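PDB 2FUJ: thioesterase from Xanthomonas campestris pv. campestris, which probably hydrolyses fatty acyl-CoA thioesters and assembles as a tetramer of hotdog-fold subunits. Local coordinates for residues L10-I15 against L79-V84; I94-L99 against L107-N112. All blocks are in the same frame, centred on the assembly; numbering follows the deposited sequence.

Contact 1: residues L10-I15 against L79-V84; sequences LARVPI and LVELFV
Val13 and Val80 face each other as a hydrogen-bonded antiparallel pair: Val13 N donates to Val80 O and Val80 N to Val13 O, both at 2.7 Å. The short strand axes run at 162°, and this regular ladder gives way to a classic beta bulge, where Leu10 N (2.7 Å) and Ala11 N (3.2 Å) both donate to Leu82 O. The two donors arrive from the same face of that carbonyl, so a single acceptor takes up the extra residue of strand 9-15, while Leu82 N returns a nearly straight bond to Ala11 O.

The tightly packed side carries Ala11, Val13, Val80 and Leu82. Val80 also touches Leu37 and Ala40 of helix 30-47, and Ala11 meets Trp44. At one end Ile15 CD1 comes within 3.2 Å of Val80 CG2, closer than usual van der Waals contact; at the other, CG and both methyls of Leu10 gather round CG2 of Val84, with Leu10 CD2 at 3.6 Å.

The other face is mixed: Arg12 and Pro14 are exposed to solvent, Leu79 and Glu81 buried. Arg12 and Glu81 lie side by side, pointing the same way. The Glu81 chain is extended (chi1 179°), which brings OE1 to the in-plane edge of the guanidinium, but the salt bridge from Arg12 NE to Glu81 OE1 is long, 3.4 Å, its hydrogen bond weak though nearly straight, and the two planes are turned 50° apart. Leu79 lies over one guanidinium face, offset toward the rim, its CD2 3.0 Å from Arg12 NH2.

Both charges have stronger partners, Glu104 for Arg12 and Arg97 for Glu81. The carboxylate thus bridges two arginines, which would probably favour its ionised form, while strand pairing rests mainly on backbone bonds and apolar contacts.

Contact 2: residues I94-L99 against L107-N112; sequences IGHRIL and LYSDGN
The His96 imidazole lies across the backbone of Gly111, whose N sits 3.5 Å above the ring plane, offset toward the rim. His96 takes the crowded rotamer, CG between the backbone N and the carbonyl carbon (chi1 71°), and this swings the ring over the neighbouring strand instead of outward. Gly111 has no side chain to stand in its way, and its backbone angles also call for glycine.

At the ring's edge, and in its plane, Ser109 OG meets NE2 at 3.3 Å; either atom could supply the proton. The serine hydroxyl also makes a weak bond with Asn67 O. In the backbone, His96 N donates to Gly111 O at 3.0 Å, and a water joins the same two residues by giving a proton to His96 O and accepting one from Gly111 N.

Farther along, Ile98 N binds Ser109 O at 2.8 Å. Ile98 O accepts Tyr108 N at 2.9 Å and, weakly, Ser109 N, which identifies a classic beta bulge. Tyr108 passes its CB by Ile98 O and carries its hydroxyl on to Asp100. Leu99 CD2 meets Leu107 CD1 at 3.7 Å and also lies over the centre of one face of the Arg97 guanidinium, whose NE is bridged to Glu81.

The two strands form a beta hairpin in the middle of the sheet, at 176° to each other. His96, Ile98 and Ser109 point to the side of helix 30-47, touching Leu37 and Tyr33. Strand 78-87 flanks strand 91-100, and strand 58-68 lies on the other side of strand 107-116, its Asn67 bonding to Asp110.

How the contacts relate
Contacts 1 and 2 are consecutive pieces of one antiparallel sheet, their centres about 9 Å apart, with strands 78-87 and 91-100 forming the seam. The seam is held by a salt bridge from Glu81 OE2 to Arg97 NE at 2.6 Å and by a probable hydrogen bond from Leu79 N to Leu99 O at 2.8 Å. Phe83 CE1 packs 3.4 Å from His96 N. Val80 of contact 1 and His96 and Ile98 of contact 2 share Leu37 of helix 30-47, consistent with the hotdog arrangement of a sheet wrapped round a helix. In the tetramer, neither contact is touched by another subunit.

Contact 1: residues L10-I15 against L79-V84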
# COMPACT_ATOMS: atom_id res chain seq x y z
N LEU A 10 -12.08 7.86 -23.27
CA LEU A 10 -10.98 8.76 -22.95
C LEU A 10 -9.68 7.98 -23.08
O LEU A 10 -8.68 8.48 -23.61
CB LEU A 10 -11.12 9.29 -21.52
CG LEU A 10 -12.25 10.31 -21.29
CD1 LEU A 10 -12.38 10.63 -19.80
CD2 LEU A 10 -11.94 11.56 -22.09
N ALA A 11 -9.69 6.74 -22.57
CA ALA A 11 -8.51 5.89 -22.61
C ALA A 11 -8.80 4.44 -22.23
O ALA A 11 -9.78 4.15 -21.55
CB ALA A 11 -7.45 6.47 -21.68
N ARG A 12 -7.93 3.55 -22.69
CA ARG A 12 -8.02 2.12 -22.40
C ARG A 12 -6.58 1.79 -22.00
O ARG A 12 -5.72 1.52 -22.85
CB ARG A 12 -8.47 1.35 -23.64
CG ARG A 12 -9.80 1.88 -24.20
CD ARG A 12 -10.35 1.07 -25.36
NE ARG A 12 -10.81 -0.25 -24.95
CZ ARG A 12 -10.17 -1.39 -25.21
NH1 ARG A 12 -9.04 -1.37 -25.89
NH2 ARG A 12 -10.67 -2.54 -24.77
N VAL A 13 -6.33 1.82 -20.69
CA VAL A 13 -4.99 1.62 -20.13
C VAL A 13 -4.69 0.25 -19.53
O VAL A 13 -5.34 -0.18 -18.58
CB VAL A 13 -4.73 2.68 -19.02
CG1 VAL A 13 -3.30 2.56 -18.51
CG2 VAL A 13 -5.00 4.07 -19.56
N PRO A 14 -3.69 -0.46 -20.08
CA PRO A 14 -3.36 -1.77 -19.52
C PRO A 14 -2.58 -1.54 -18.23
O PRO A 14 -1.67 -0.72 -18.20
CB PRO A 14 -2.52 -2.41 -20.62
CG PRO A 14 -1.82 -1.25 -21.22
CD PRO A 14 -2.91 -0.19 -21.30
N ILE A 15 -2.95 -2.26 -17.18
CA ILE A 15 -2.28 -2.13 -15.89
C ILE A 15 -1.91 -3.51 -15.39
O ILE A 15 -2.74 -4.42 -15.40
CB ILE A 15 -3.22 -1.47 -14.84
CG1 ILE A 15 -3.61 -0.06 -15.28
CG2 ILE A 15 -2.55 -1.44 -13.47
CD1 ILE A 15 -4.61 0.68 -14.38
N LEU A 79 -7.27 -4.22 -17.92
CA LEU A 79 -7.38 -3.15 -18.90
C LEU A 79 -8.37 -2.16 -18.32
O LEU A 79 -9.54 -2.50 -18.10
CB LEU A 79 -7.91 -3.69 -20.23
CG LEU A 79 -8.10 -2.59 -21.27
CD1 LEU A 79 -6.75 -2.00 -21.65
CD2 LEU A 79 -8.78 -3.17 -22.48
N VAL A 80 -7.92 -0.94 -18.06
CA VAL A 80 -8.81 0.05 -17.49
C VAL A 80 -9.31 1.00 -18.56
O VAL A 80 -8.56 1.79 -19.12
CB VAL A 80 -8.14 0.85 -16.37
CG1 VAL A 80 -9.15 1.78 -15.72
CG2 VAL A 80 -7.58 -0.11 -15.35
N GLU A 81 -10.61 0.90 -18.80
CA GLU A 81 -11.29 1.70 -19.79
C GLU A 81 -11.95 2.89 -19.11
O GLU A 81 -12.75 2.73 -18.19
CB GLU A 81 -12.34 0.83 -20.47
CG GLU A 81 -13.17 1.50 -21.52
CD GLU A 81 -14.08 0.50 -22.21
OE1 GLU A 81 -13.57 -0.30 -23.04
OE2 GLU A 81 -15.29 0.50 -21.91
N LEU A 82 -11.60 4.09 -19.56
CA LEU A 82 -12.16 5.32 -19.00
C LEU A 82 -12.96 6.06 -20.07
O LEU A 82 -12.55 6.14 -21.22
CB LEU A 82 -11.03 6.23 -18.51
CG LEU A 82 -10.11 5.67 -17.44
CD1 LEU A 82 -9.06 6.71 -17.07
CD2 LEU A 82 -10.92 5.27 -16.21
N PHE A 83 -14.11 6.59 -19.69
CA PHE A 83 -14.94 7.34 -20.63
C PHE A 83 -15.67 8.47 -19.91
O PHE A 83 -15.75 8.49 -18.69
CB PHE A 83 -15.94 6.42 -21.34
CG PHE A 83 -16.77 5.60 -20.40
CD1 PHE A 83 -16.24 4.49 -19.76
CD2 PHE A 83 -18.09 5.95 -20.14
CE1 PHE A 83 -17.01 3.74 -18.87
CE2 PHE A 83 -18.86 5.20 -19.25
CZ PHE A 83 -18.32 4.09 -18.61
N VAL A 84 -16.21 9.41 -20.68
CA VAL A 84 -16.93 10.54 -20.10
C VAL A 84 -18.39 10.16 -19.87
O VAL A 84 -19.15 9.93 -20.81
CB VAL A 84 -16.87 11.78 -21.01
CG1 VAL A 84 -17.65 12.94 -20.38
CG2 VAL A 84 -15.43 12.18 -21.24

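Contact 2: residues I94-L99 against L107-N112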
# COMPACT_ATOMS: atom_id res chain seq x y z
N ILE A 94 -15.95 10.66 -14.73
CA ILE A 94 -15.30 9.66 -15.55
C ILE A 94 -15.78 8.26 -15.19
O ILE A 94 -15.51 7.75 -14.11
CB ILE A 94 -13.77 9.74 -15.39
CG1 ILE A 94 -13.29 11.12 -15.84
CG2 ILE A 94 -13.09 8.64 -16.19
CD1 ILE A 94 -13.48 12.23 -14.81
N GLY A 95 -16.49 7.63 -16.13
CA GLY A 95 -16.98 6.29 -15.92
C GLY A 95 -15.85 5.32 -16.24
O GLY A 95 -14.92 5.68 -16.98
N HIS A 96 -15.91 4.11 -15.70
CA HIS A 96 -14.85 3.15 -15.95
C HIS A 96 -15.35 1.72 -16.03
O HIS A 96 -16.43 1.39 -15.58
CB HIS A 96 -13.80 3.21 -14.84
CG HIS A 96 -14.28 2.67 -13.52
ND1 HIS A 96 -14.82 3.46 -12.54
CD2 HIS A 96 -14.30 1.40 -13.03
CE1 HIS A 96 -15.17 2.71 -11.51
NE2 HIS A 96 -14.86 1.46 -11.78
N ARG A 97 -14.51 0.87 -16.62
CA ARG A 97 -14.77 -0.55 -16.73
C ARG A 97 -13.39 -1.17 -16.60
O ARG A 97 -12.51 -0.89 -17.40
CB ARG A 97 -15.36 -0.92 -18.09
CG ARG A 97 -16.74 -0.36 -18.35
CD ARG A 97 -17.45 -1.19 -19.43
NE ARG A 97 -16.59 -1.38 -20.58
CZ ARG A 97 -16.66 -2.41 -21.43
NH1 ARG A 97 -17.57 -3.36 -21.26
NH2 ARG A 97 -15.81 -2.49 -22.44
N ILE A 98 -13.20 -1.99 -15.57
CA ILE A 98 -11.92 -2.66 -15.37
C ILE A 98 -12.12 -4.07 -15.91
O ILE A 98 -12.88 -4.86 -15.36
CB ILE A 98 -11.52 -2.67 -13.89
CG1 ILE A 98 -11.28 -1.22 -13.42
CG2 ILE A 98 -10.27 -3.52 -13.69
CD1 ILE A 98 -11.20 -1.04 -11.91
N LEU A 99 -11.45 -4.37 -17.02
CA LEU A 99 -11.59 -5.67 -17.67
C LEU A 99 -10.33 -6.52 -17.60
O LEU A 99 -9.25 -6.03 -17.31
CB LEU A 99 -11.95 -5.47 -19.15
CG LEU A 99 -12.98 -4.38 -19.43
CD1 LEU A 99 -12.85 -3.90 -20.87
CD2 LEU A 99 -14.38 -4.89 -19.12
N LEU A 107 -15.65 -8.67 -16.75
CA LEU A 107 -15.76 -7.37 -16.10
C LEU A 107 -15.55 -7.48 -14.59
O LEU A 107 -16.35 -8.08 -13.89
CB LEU A 107 -17.14 -6.76 -16.39
CG LEU A 107 -17.52 -5.44 -15.72
CD1 LEU A 107 -16.64 -4.31 -16.24
CD2 LEU A 107 -18.99 -5.13 -16.00
N TYR A 108 -14.47 -6.88 -14.11
CA TYR A 108 -14.17 -6.92 -12.69
C TYR A 108 -14.85 -5.79 -11.94
O TYR A 108 -15.21 -5.94 -10.78
CB TYR A 108 -12.66 -6.82 -12.45
CG TYR A 108 -11.89 -8.01 -12.94
CD1 TYR A 108 -10.97 -7.89 -13.98
CD2 TYR A 108 -12.06 -9.26 -12.35
CE1 TYR A 108 -10.23 -8.98 -14.41
CE2 TYR A 108 -11.32 -10.36 -12.78
CZ TYR A 108 -10.41 -10.21 -13.81
OH TYR A 108 -9.66 -11.29 -14.23
N SER A 109 -15.04 -4.66 -12.61
CA SER A 109 -15.66 -3.52 -11.96
C SER A 109 -16.04 -2.39 -12.89
O SER A 109 -15.44 -2.19 -13.95
CB SER A 109 -14.71 -2.98 -10.89
OG SER A 109 -14.91 -1.60 -10.61
N ASP A 110 -17.08 -1.66 -12.49
CA ASP A 110 -17.52 -0.48 -13.22
C ASP A 110 -17.89 0.56 -12.18
O ASP A 110 -17.74 0.32 -10.98
CB ASP A 110 -18.70 -0.76 -14.17
CG ASP A 110 -19.88 -1.45 -13.49
OD1 ASP A 110 -20.11 -1.27 -12.28
OD2 ASP A 110 -20.60 -2.18 -14.21
N GLY A 111 -18.36 1.71 -12.63
CA GLY A 111 -18.71 2.79 -11.72
C GLY A 111 -18.09 4.05 -12.29
O GLY A 111 -17.88 4.16 -13.50
N ASN A 112 -17.78 5.02 -11.43
CA ASN A 112 -17.17 6.25 -11.91
C ASN A 112 -16.40 6.99 -10.83
O ASN A 112 -16.41 6.61 -9.66
CB ASN A 112 -18.25 7.19 -12.46
CG ASN A 112 -19.27 7.57 -11.41
OD1 ASN A 112 -20.39 7.06 -11.41
ND2 ASN A 112 -18.88 8.45 -10.49
O HOH W 1 -19.08 2.22 -15.69